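PDB 6J31: kcn28 from Kitasatospora, which has the two-domain GT-B fold of glycosyltransferase-like proteins, with a C-terminal domain related to erythromycin biosynthesis protein CIII, and binds (2E,2'E)-3,3'-(1,2-phenylene)di(prop-2-enoic acid). Local coordinates for residues A[111-119]-A[168-179]. Sequence-based numbering, arbitrary orientation.
Sequences YPARVLAMN and SGVPGIDAGDLV
In the N-terminal Rossmann-like domain of this GT-B fold, Arg-114, Val-115 and Met-118 line the side of crossover helix 112-120, between strands 103-107 and 124-128, that receives segment 168-179; Tyr-111, just before Pro-112, joins them. Here a helix packs a connecting segment through apolar side chains, and one arginine adds a weak polar bond. Val-179 CG2 sits over the centre of the Tyr-111 ring in a CH-pi contact, 3.4 Å from the centroid and 10° off the normal, while Pro-112 CD lies against the opposite face, toward the rim. Leu-178 divides its branches: CD1 reaches Tyr-111 CD1 at 3.4 Å, and CD2 touches both Arg-114 CD (3.5 Å) and Val-115 CG2 (3.9 Å). Because the Arg-114 chain is extended, with CG anti to the backbone N (chi1 177°), its guanidinium passes Leu-178; Ile-173 CD1 then rests on one guanidinium face, and NH1 makes a weak hydrogen bond to Asp-177 O at the edge (3.3 Å, N-H...O 133°). A second weak hydrogen bond from NH1 goes to Leu-181 O. A Schellman motif at Gly-169 ends helix 152-167 and leads into Val-170, whose CG2 meets Val-115 CG1, whereas Val-170 CG1 lies 3.7 Å from Met-118 CE.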
loop_
_atom_site.group_PDB
_atom_site.type_symbol
_atom_site.label_atom_id
_atom_site.label_comp_id
_atom_site.label_asym_id
_atom_site.label_seq_id
_atom_site.Cartn_x
_atom_site.Cartn_y
_atom_site.Cartn_z
ATOM N N TYR A 111 -1.971 -13.514 7.044
ATOM C CA TYR A 111 -1.082 -14.356 7.835
ATOM C C TYR A 111 -1.705 -15.678 8.297
ATOM O O TYR A 111 -0.944 -16.590 8.641
ATOM C CB TYR A 111 -0.557 -13.577 9.049
ATOM C CG TYR A 111 -1.642 -13.003 9.922
ATOM C CD1 TYR A 111 -2.163 -13.729 10.990
ATOM C CD2 TYR A 111 -2.159 -11.739 9.673
ATOM C CE1 TYR A 111 -3.169 -13.203 11.791
ATOM C CE2 TYR A 111 -3.161 -11.209 10.462
ATOM C CZ TYR A 111 -3.664 -11.942 11.515
ATOM O OH TYR A 111 -4.663 -11.400 12.285
ATOM N N PRO A 112 -3.036 -15.859 8.347
ATOM C CA PRO A 112 -3.544 -17.222 8.586
ATOM C C PRO A 112 -3.040 -18.229 7.569
ATOM O O PRO A 112 -2.954 -19.422 7.889
ATOM C CB PRO A 112 -5.068 -17.053 8.511
ATOM C CG PRO A 112 -5.287 -15.692 9.020
ATOM C CD PRO A 112 -4.142 -14.880 8.452
ATOM N N ALA A 113 -2.675 -17.785 6.364
ATOM C CA ALA A 113 -2.065 -18.695 5.405
ATOM C C ALA A 113 -0.743 -19.245 5.922
ATOM O O ALA A 113 -0.404 -20.400 5.642
ATOM C CB ALA A 113 -1.867 -17.990 4.061
ATOM N N ARG A 114 0.015 -18.446 6.680
ATOM C CA ARG A 114 1.249 -18.964 7.265
ATOM C C ARG A 114 0.957 -20.038 8.306
ATOM O O ARG A 114 1.656 -21.058 8.363
ATOM C CB ARG A 114 2.061 -17.838 7.895
ATOM C CG ARG A 114 3.315 -18.321 8.595
ATOM C CD ARG A 114 4.007 -17.198 9.347
ATOM N NE ARG A 114 5.265 -17.646 9.937
ATOM C CZ ARG A 114 6.020 -16.919 10.755
ATOM N NH1 ARG A 114 5.648 -15.698 11.112
ATOM N NH2 ARG A 114 7.152 -17.424 11.222
ATOM N N VAL A 115 -0.083 -19.836 9.121
ATOM C CA VAL A 115 -0.473 -20.858 10.090
ATOM C C VAL A 115 -0.793 -22.153 9.367
ATOM O O VAL A 115 -0.367 -23.240 9.776
ATOM C CB VAL A 115 -1.668 -20.373 10.931
ATOM C CG1 VAL A 115 -2.157 -21.483 11.862
ATOM C CG2 VAL A 115 -1.309 -19.117 11.715
ATOM N N LEU A 116 -1.520 -22.046 8.255
ATOM C CA LEU A 116 -1.837 -23.214 7.449
ATOM C C LEU A 116 -0.564 -23.840 6.891
ATOM O O LEU A 116 -0.397 -25.066 6.919
ATOM C CB LEU A 116 -2.782 -22.793 6.323
ATOM C CG LEU A 116 -3.830 -23.764 5.783
ATOM C CD1 LEU A 116 -4.072 -23.573 4.293
ATOM C CD2 LEU A 116 -3.514 -25.204 6.134
ATOM N N ALA A 117 0.365 -23.004 6.420
ATOM C CA ALA A 117 1.618 -23.513 5.875
ATOM C C ALA A 117 2.429 -24.231 6.943
ATOM O O ALA A 117 3.079 -25.245 6.666
ATOM C CB ALA A 117 2.422 -22.371 5.256
ATOM N N MET A 118 2.418 -23.708 8.171
ATOM C CA MET A 118 3.124 -24.372 9.260
ATOM C C MET A 118 2.506 -25.733 9.576
ATOM O O MET A 118 3.229 -26.703 9.832
ATOM C CB MET A 118 3.128 -23.465 10.490
ATOM C CG MET A 118 4.104 -22.299 10.367
ATOM S SD MET A 118 3.792 -20.961 11.530
ATOM C CE MET A 118 4.570 -21.619 13.004
ATOM N N ASN A 119 1.174 -25.830 9.534
ATOM C CA ASN A 119 0.504 -27.104 9.796
ATOM C C ASN A 119 0.915 -28.172 8.785
ATOM O O ASN A 119 1.101 -29.339 9.145
ATOM C CB ASN A 119 -1.017 -26.921 9.766
ATOM C CG ASN A 119 -1.558 -26.162 10.973
ATOM O OD1 ASN A 119 -0.897 -26.038 11.999
ATOM N ND2 ASN A 119 -2.778 -25.655 10.846
ATOM N N SER A 168 -5.011 -23.506 16.818
ATOM C CA SER A 168 -4.683 -23.722 15.412
ATOM C C SER A 168 -3.396 -24.506 15.227
ATOM O O SER A 168 -2.952 -24.684 14.089
ATOM C CB SER A 168 -4.575 -22.386 14.671
ATOM O OG SER A 168 -5.690 -21.558 14.947
ATOM N N GLY A 169 -2.786 -24.968 16.311
ATOM C CA GLY A 169 -1.616 -25.811 16.209
ATOM C C GLY A 169 -0.300 -25.087 16.096
ATOM O O GLY A 169 0.679 -25.691 15.644
ATOM N N VAL A 170 -0.236 -23.819 16.492
ATOM C CA VAL A 170 1.025 -23.077 16.482
ATOM C C VAL A 170 1.235 -22.397 17.832
ATOM O O VAL A 170 1.432 -21.175 17.884
ATOM C CB VAL A 170 1.061 -22.058 15.326
ATOM C CG1 VAL A 170 1.196 -22.774 13.991
ATOM C CG2 VAL A 170 -0.190 -21.176 15.323
ATOM N N PRO A 171 1.233 -23.135 18.950
ATOM C CA PRO A 171 1.436 -22.476 20.250
ATOM C C PRO A 171 2.844 -21.938 20.445
ATOM O O PRO A 171 3.028 -21.004 21.236
ATOM C CB PRO A 171 1.117 -23.588 21.254
ATOM C CG PRO A 171 1.499 -24.832 20.540
ATOM C CD PRO A 171 1.128 -24.600 19.101
ATOM N N GLY A 172 3.841 -22.494 19.756
ATOM C CA GLY A 172 5.225 -22.096 19.942
ATOM C C GLY A 172 5.588 -20.721 19.409
ATOM O O GLY A 172 6.724 -20.286 19.621
ATOM N N ILE A 173 4.683 -20.039 18.715
ATOM C CA ILE A 173 4.992 -18.763 18.081
ATOM C C ILE A 173 4.194 -17.650 18.749
ATOM O O ILE A 173 3.023 -17.831 19.106
ATOM C CB ILE A 173 4.739 -18.806 16.559
ATOM C CG1 ILE A 173 5.308 -17.553 15.887
ATOM C CG2 ILE A 173 3.267 -18.956 16.250
ATOM C CD1 ILE A 173 5.480 -17.689 14.397
ATOM N N ASP A 174 4.848 -16.504 18.944
ATOM C CA ASP A 174 4.213 -15.335 19.534
ATOM C C ASP A 174 3.299 -14.659 18.518
ATOM O O ASP A 174 3.559 -14.672 17.312
ATOM C CB ASP A 174 5.288 -14.356 20.023
ATOM C CG ASP A 174 4.730 -12.985 20.382
ATOM O OD1 ASP A 174 3.941 -12.882 21.346
ATOM O OD2 ASP A 174 5.093 -12.002 19.699
ATOM N N ALA A 175 2.220 -14.055 19.022
ATOM C CA ALA A 175 1.245 -13.428 18.136
ATOM C C ALA A 175 1.856 -12.289 17.336
ATOM O O ALA A 175 1.373 -11.979 16.244
ATOM C CB ALA A 175 0.045 -12.922 18.933
ATOM N N GLY A 176 2.879 -11.626 17.880
ATOM C CA GLY A 176 3.563 -10.587 17.126
ATOM C C GLY A 176 4.488 -11.143 16.059
ATOM O O GLY A 176 4.548 -10.619 14.943
ATOM N N ASP A 177 5.251 -12.183 16.400
ATOM C CA ASP A 177 6.204 -12.761 15.454
ATOM C C ASP A 177 5.483 -13.342 14.243
ATOM O O ASP A 177 5.817 -13.028 13.096
ATOM C CB ASP A 177 7.052 -13.815 16.157
ATOM C CG ASP A 177 8.098 -13.201 17.058
ATOM O OD1 ASP A 177 8.150 -11.953 17.151
ATOM O OD2 ASP A 177 8.868 -13.966 17.674
ATOM N N LEU A 178 4.519 -14.224 14.479
ATOM C CA LEU A 178 3.500 -14.477 13.475
ATOM C C LEU A 178 2.860 -13.137 13.150
ATOM O O LEU A 178 2.525 -12.387 14.064
ATOM C CB LEU A 178 2.471 -15.468 14.031
ATOM C CG LEU A 178 1.301 -16.102 13.264
ATOM C CD1 LEU A 178 0.153 -15.141 13.092
ATOM C CD2 LEU A 178 1.710 -16.681 11.930
ATOM N N VAL A 179 2.769 -12.811 11.856
ATOM C CA VAL A 179 2.285 -11.534 11.303
ATOM C C VAL A 179 3.456 -10.630 10.931
ATOM O O VAL A 179 3.619 -10.272 9.760
ATOM C CB VAL A 179 1.323 -10.746 12.223
ATOM C CG1 VAL A 179 1.037 -9.363 11.631
ATOM C CG2 VAL A 179 0.026 -11.495 12.468
#